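Local coordinates for thymidylate synthase 1 (Bacillus subtilis, PDB 1BKP), which catalyses the reductive methylation of dUMP to dTMP, with 5,10-methylenetetrahydrofolate as both methyl donor and reductant, supplying dTMP for DNA synthesis, at residues Gln6-Ile11 / Arg236-Ala241; Lys69-Ile74 / Val192-Val197. One frame throughout, in Å; residues are numbered along the deposited sequence.

Interaction 1: residues Gln6-Ile11 / Arg236-Ala241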
# COMPACT_ATOMS: atom_id res chain seq x y z
N GLN A 6 -0.28 -20.44 5.58
CA GLN A 6 0.41 -19.25 5.13
C GLN A 6 1.11 -18.58 6.24
O GLN A 6 2.21 -18.06 6.04
CB GLN A 6 -0.58 -18.29 4.44
CG GLN A 6 -1.07 -18.90 3.11
CD GLN A 6 -1.90 -17.86 2.31
OE1 GLN A 6 -1.43 -16.76 2.06
NE2 GLN A 6 -3.12 -18.18 1.99
N TYR A 7 0.47 -18.56 7.41
CA TYR A 7 1.11 -17.86 8.56
C TYR A 7 2.44 -18.57 8.99
O TYR A 7 3.50 -17.93 9.16
CB TYR A 7 0.09 -17.83 9.72
CG TYR A 7 0.61 -17.27 11.01
CD1 TYR A 7 0.61 -15.91 11.21
CD2 TYR A 7 0.98 -18.11 12.04
CE1 TYR A 7 0.97 -15.32 12.44
CE2 TYR A 7 1.34 -17.56 13.29
CZ TYR A 7 1.35 -16.17 13.49
OH TYR A 7 1.79 -15.57 14.67
N ASN A 8 2.36 -19.90 9.07
CA ASN A 8 3.47 -20.71 9.44
C ASN A 8 4.61 -20.54 8.46
O ASN A 8 5.77 -20.62 8.85
CB ASN A 8 3.08 -22.18 9.48
CG ASN A 8 2.25 -22.61 10.71
OD1 ASN A 8 1.85 -23.79 10.78
ND2 ASN A 8 1.88 -21.71 11.55
N SER A 9 4.30 -20.36 7.15
CA SER A 9 5.36 -20.15 6.13
C SER A 9 6.07 -18.84 6.35
O SER A 9 7.30 -18.80 6.28
CB SER A 9 4.82 -20.14 4.67
OG SER A 9 4.41 -21.47 4.40
N ILE A 10 5.32 -17.78 6.63
CA ILE A 10 5.95 -16.48 6.91
C ILE A 10 6.79 -16.53 8.16
O ILE A 10 7.97 -16.06 8.19
CB ILE A 10 4.92 -15.37 7.02
CG1 ILE A 10 4.23 -15.25 5.61
CG2 ILE A 10 5.55 -14.02 7.47
CD1 ILE A 10 3.06 -14.27 5.54
N ILE A 11 6.25 -17.16 9.19
CA ILE A 11 7.02 -17.20 10.47
C ILE A 11 8.35 -17.95 10.27
O ILE A 11 9.38 -17.53 10.78
CB ILE A 11 6.13 -17.91 11.62
CG1 ILE A 11 4.84 -17.09 11.92
CG2 ILE A 11 7.03 -18.19 12.87
CD1 ILE A 11 5.12 -15.71 12.50
N ARG A 236 2.03 -27.73 15.86
CA ARG A 236 0.71 -28.17 16.30
C ARG A 236 -0.24 -28.65 15.22
O ARG A 236 -0.10 -28.35 14.01
CB ARG A 236 0.07 -27.02 17.10
CG ARG A 236 0.01 -27.33 18.53
CD ARG A 236 0.53 -26.29 19.46
NE ARG A 236 -0.41 -25.33 19.90
CZ ARG A 236 -0.64 -24.80 21.13
NH1 ARG A 236 -0.07 -25.07 22.34
NH2 ARG A 236 -1.38 -23.70 21.07
N GLU A 237 -1.21 -29.44 15.64
CA GLU A 237 -2.22 -29.94 14.73
C GLU A 237 -3.04 -28.75 14.19
O GLU A 237 -3.21 -27.75 14.91
CB GLU A 237 -3.09 -30.92 15.56
CG GLU A 237 -4.05 -31.81 14.84
CD GLU A 237 -4.32 -33.10 15.61
OE1 GLU A 237 -4.67 -33.00 16.80
OE2 GLU A 237 -4.14 -34.20 15.03
N GLN A 238 -3.51 -28.82 12.94
CA GLN A 238 -4.35 -27.75 12.34
C GLN A 238 -5.80 -28.36 12.12
O GLN A 238 -5.93 -29.46 11.59
CB GLN A 238 -3.79 -27.27 10.99
CG GLN A 238 -2.36 -26.68 11.13
CD GLN A 238 -1.70 -26.36 9.83
OE1 GLN A 238 -2.31 -26.37 8.78
NE2 GLN A 238 -0.42 -26.08 9.89
N PHE A 239 -6.83 -27.60 12.45
CA PHE A 239 -8.21 -28.02 12.35
C PHE A 239 -8.85 -27.31 11.18
O PHE A 239 -8.23 -26.46 10.55
CB PHE A 239 -8.90 -27.66 13.63
CG PHE A 239 -8.36 -28.46 14.82
CD1 PHE A 239 -8.23 -29.87 14.72
CD2 PHE A 239 -7.81 -27.83 15.92
CE1 PHE A 239 -7.54 -30.60 15.69
CE2 PHE A 239 -7.12 -28.56 16.90
CZ PHE A 239 -7.00 -29.95 16.76
N GLU A 240 -10.06 -27.71 10.84
CA GLU A 240 -10.79 -27.05 9.76
C GLU A 240 -11.24 -25.71 10.27
O GLU A 240 -11.49 -25.54 11.46
CB GLU A 240 -12.04 -27.88 9.37
CG GLU A 240 -11.72 -29.25 8.84
CD GLU A 240 -12.79 -29.75 7.89
OE1 GLU A 240 -13.94 -29.26 7.98
OE2 GLU A 240 -12.48 -30.63 7.05
N ALA A 241 -11.45 -24.77 9.35
CA ALA A 241 -11.82 -23.48 9.78
C ALA A 241 -13.28 -23.47 10.28
O ALA A 241 -14.12 -24.23 9.77
CB ALA A 241 -11.62 -22.49 8.69
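Asn8 and Gln238 meet amide to amide where a loop runs alongside the N-terminal helix, and theirs is the one residue pair in contact between 6-11 and 236-241. The loop follows helix 227-235. At its start the backbones stand well apart: the closest alpha carbons, Asn8 CA and Arg236 CA, are separated by 10.5 Å. Arg236 NH2 is hydrogen-bonded to the backbone oxygens of Thr59 and Asp270, fixing the beginning of the loop to other parts of the chain. Beyond Glu237 the extended chain brings Gln238 round with its CB directed at the helix. Gln238 spans the gap because its chain is drawn out beyond CG (chi2 173°), so that the amide lies far from its own backbone. Asn8 comes from the opposite direction, its CB likewise aimed across the gap, and leads with OD1, which lies 3.3 Å from Gln238 NE2. The amide planes are turned 72° against each other, so the groups neither stack nor lie flat together. At the other branch of the Gln238 amide, OE1 accepts a hydrogen bond from Lys5 NZ, which precedes segment 6-11 on the same helix. Further along, Phe239 N is hydrogen-bonded to Thr58 OG1, and the loop runs on through Ala241, whose side chain touches Gln2, towards strand 243-246. The two segments bury just 46 Å² between them, without any apolar pair. This is a small polar contact at the surface between the N-terminal helix and a connecting loop, made by side-chain ends and not by close packing; the lysine bond to OE1 would favour the amide rotation that turns NE2 towards Asn8.

Interaction 2: residues Lys69-Ile74 / Val192-Val197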
# COMPACT_ATOMS: atom_id res chain seq x y z
N LYS A 69 -15.19 -6.08 17.89
CA LYS A 69 -15.51 -4.84 18.63
C LYS A 69 -14.68 -3.63 18.20
O LYS A 69 -15.27 -2.51 18.03
CB LYS A 69 -15.48 -5.03 20.16
CG LYS A 69 -16.63 -5.88 20.69
CD LYS A 69 -16.32 -6.27 22.13
CE LYS A 69 -17.48 -7.01 22.75
NZ LYS A 69 -17.10 -7.50 24.10
N GLU A 70 -13.35 -3.83 18.09
CA GLU A 70 -12.43 -2.75 17.68
C GLU A 70 -12.76 -2.37 16.26
O GLU A 70 -12.81 -1.20 15.94
CB GLU A 70 -10.99 -3.23 17.75
CG GLU A 70 -9.99 -2.19 17.41
CD GLU A 70 -8.64 -2.84 17.32
OE1 GLU A 70 -8.07 -3.12 18.40
OE2 GLU A 70 -8.26 -3.26 16.23
N LEU A 71 -13.05 -3.35 15.40
CA LEU A 71 -13.47 -2.99 14.01
C LEU A 71 -14.68 -2.05 14.00
O LEU A 71 -14.69 -1.04 13.33
CB LEU A 71 -13.78 -4.26 13.22
CG LEU A 71 -14.10 -3.99 11.73
CD1 LEU A 71 -12.80 -3.67 10.97
CD2 LEU A 71 -14.82 -5.19 11.17
N LEU A 72 -15.73 -2.35 14.81
CA LEU A 72 -16.94 -1.50 14.82
C LEU A 72 -16.68 -0.09 15.36
O LEU A 72 -17.20 0.89 14.85
CB LEU A 72 -18.06 -2.16 15.64
CG LEU A 72 -18.51 -3.54 15.08
CD1 LEU A 72 -19.47 -4.29 16.14
CD2 LEU A 72 -19.27 -3.26 13.75
N TRP A 73 -15.81 -0.00 16.36
CA TRP A 73 -15.46 1.26 17.00
C TRP A 73 -14.79 2.14 15.89
O TRP A 73 -15.03 3.35 15.80
CB TRP A 73 -14.42 0.96 18.10
CG TRP A 73 -13.84 2.15 18.79
CD1 TRP A 73 -14.52 3.15 19.39
CD2 TRP A 73 -12.44 2.45 18.97
NE1 TRP A 73 -13.64 4.08 19.94
CE2 TRP A 73 -12.37 3.65 19.71
CE3 TRP A 73 -11.26 1.83 18.59
CZ2 TRP A 73 -11.16 4.22 20.08
CZ3 TRP A 73 -10.03 2.41 18.96
CH2 TRP A 73 -9.99 3.56 19.68
N ILE A 74 -13.81 1.58 15.18
CA ILE A 74 -13.14 2.35 14.12
C ILE A 74 -14.02 2.67 12.85
O ILE A 74 -14.12 3.87 12.40
CB ILE A 74 -11.87 1.58 13.63
CG1 ILE A 74 -10.84 1.37 14.81
CG2 ILE A 74 -11.11 2.39 12.49
CD1 ILE A 74 -9.81 0.16 14.40
N VAL A 192 -5.68 -9.87 10.56
CA VAL A 192 -6.04 -10.57 9.34
C VAL A 192 -7.53 -10.99 9.48
O VAL A 192 -8.33 -10.77 8.54
CB VAL A 192 -5.18 -11.76 9.16
CG1 VAL A 192 -5.68 -12.69 8.04
CG2 VAL A 192 -3.77 -11.33 8.76
N PHE A 193 -7.89 -11.54 10.65
CA PHE A 193 -9.33 -11.93 10.84
C PHE A 193 -10.26 -10.72 10.78
O PHE A 193 -11.22 -10.70 10.04
CB PHE A 193 -9.49 -12.63 12.21
CG PHE A 193 -10.95 -12.92 12.57
CD1 PHE A 193 -11.64 -13.91 11.90
CD2 PHE A 193 -11.62 -12.17 13.54
CE1 PHE A 193 -13.02 -14.18 12.23
CE2 PHE A 193 -12.97 -12.42 13.87
CZ PHE A 193 -13.66 -13.41 13.23
N GLN A 194 -9.86 -9.63 11.44
CA GLN A 194 -10.67 -8.45 11.59
C GLN A 194 -11.03 -7.80 10.25
O GLN A 194 -12.20 -7.49 10.03
CB GLN A 194 -9.88 -7.50 12.47
CG GLN A 194 -10.16 -6.05 12.41
CD GLN A 194 -9.24 -5.27 13.40
OE1 GLN A 194 -9.67 -4.87 14.50
NE2 GLN A 194 -8.00 -5.13 13.04
N TYR A 195 -10.08 -7.72 9.33
CA TYR A 195 -10.39 -7.10 8.02
C TYR A 195 -11.21 -7.99 7.10
O TYR A 195 -11.96 -7.48 6.21
CB TYR A 195 -9.13 -6.43 7.36
CG TYR A 195 -8.99 -5.03 7.89
CD1 TYR A 195 -8.39 -4.79 9.17
CD2 TYR A 195 -9.51 -3.93 7.16
CE1 TYR A 195 -8.30 -3.49 9.70
CE2 TYR A 195 -9.45 -2.63 7.66
CZ TYR A 195 -8.84 -2.43 8.95
OH TYR A 195 -8.83 -1.14 9.43
N ASN A 196 -11.10 -9.32 7.28
CA ASN A 196 -11.95 -10.20 6.48
C ASN A 196 -13.43 -10.03 6.94
O ASN A 196 -14.41 -10.03 6.12
CB ASN A 196 -11.49 -11.66 6.63
CG ASN A 196 -12.22 -12.57 5.68
OD1 ASN A 196 -13.12 -13.20 6.10
ND2 ASN A 196 -11.91 -12.51 4.35
N VAL A 197 -13.62 -9.84 8.25
CA VAL A 197 -15.00 -9.58 8.74
C VAL A 197 -15.55 -8.28 8.07
O VAL A 197 -16.65 -8.27 7.53
CB VAL A 197 -15.05 -9.48 10.31
CG1 VAL A 197 -16.51 -9.21 10.77
CG2 VAL A 197 -14.62 -10.82 10.84
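Leu71 and Glu70 both lean on Gln194, on the face of helix 188-206 that packs against helix 64-75. The leucine uses both methyls: CD1 rests against the aliphatic part of Gln194, 3.8 Å from its CG, while CD2 lies 3.7 Å from the backbone oxygen, Gln194 O. From there CD2 also reaches the next turn of the helix, where Val197 CG1 is 4.4 Å away. With CG anti to the backbone nitrogen (chi1 -175°), Leu71 projects its fork into the space between the helices. Glu70, one residue earlier, extends in a different direction, and its side chain crosses that of Gln194 at about a right angle, carboxylate and amide planes 47° apart. Glu70 OE2 is 2.8 Å from the atom modelled as Gln194 OE1; the amide is probably turned over, and in the corrected orientation the pair may be a hydrogen bond. The other carboxylate oxygen, Glu70 OE1, accepts a hydrogen bond from Trp93 NE1, a clear partner outside the two segments. Val197 is backed within its own helix by the ring of Phe193, with Val197 CG2 3.6 Å above the ring plane near its rim. The backbones come closest at Leu71 and Gln194, whose CA atoms are 6.6 Å apart; the short helical axes approach to 10.0 Å and cross at -55°. All four touching residues are buried. Leu198 and Met201 continue the apolar cover over Leu71, and Asn191, predicted to bind dUMP in a site shared by the two subunits, adjoins Gln194. Helix 188-206 is thus sandwiched: Phe193, Gln194 and Val197 meet helix 64-75, whereas Val192 and Tyr195 reach Phe215 and Tyr213 on strand 209-223 of the mixed sheet.

Interaction 1 lies at the surface, about 18 Å from the centre of the chain, and interaction 2 in the core, about 6 Å from it; their centres are 21 Å apart and they do not touch. The two share no segment, but helix 188-206 lies near both: it supplies one side of interaction 2, and its first turn touches Tyr7 of helix 3-17. At the surface, a helix and a loop meet through polar side-chain ends with little area covered. In the core, two crossing helices bury 254 Å², combining leucine packing on the aliphatic part of a glutamine, and more loosely on a valine, with a carboxylate and an amide enclosed among buried residues.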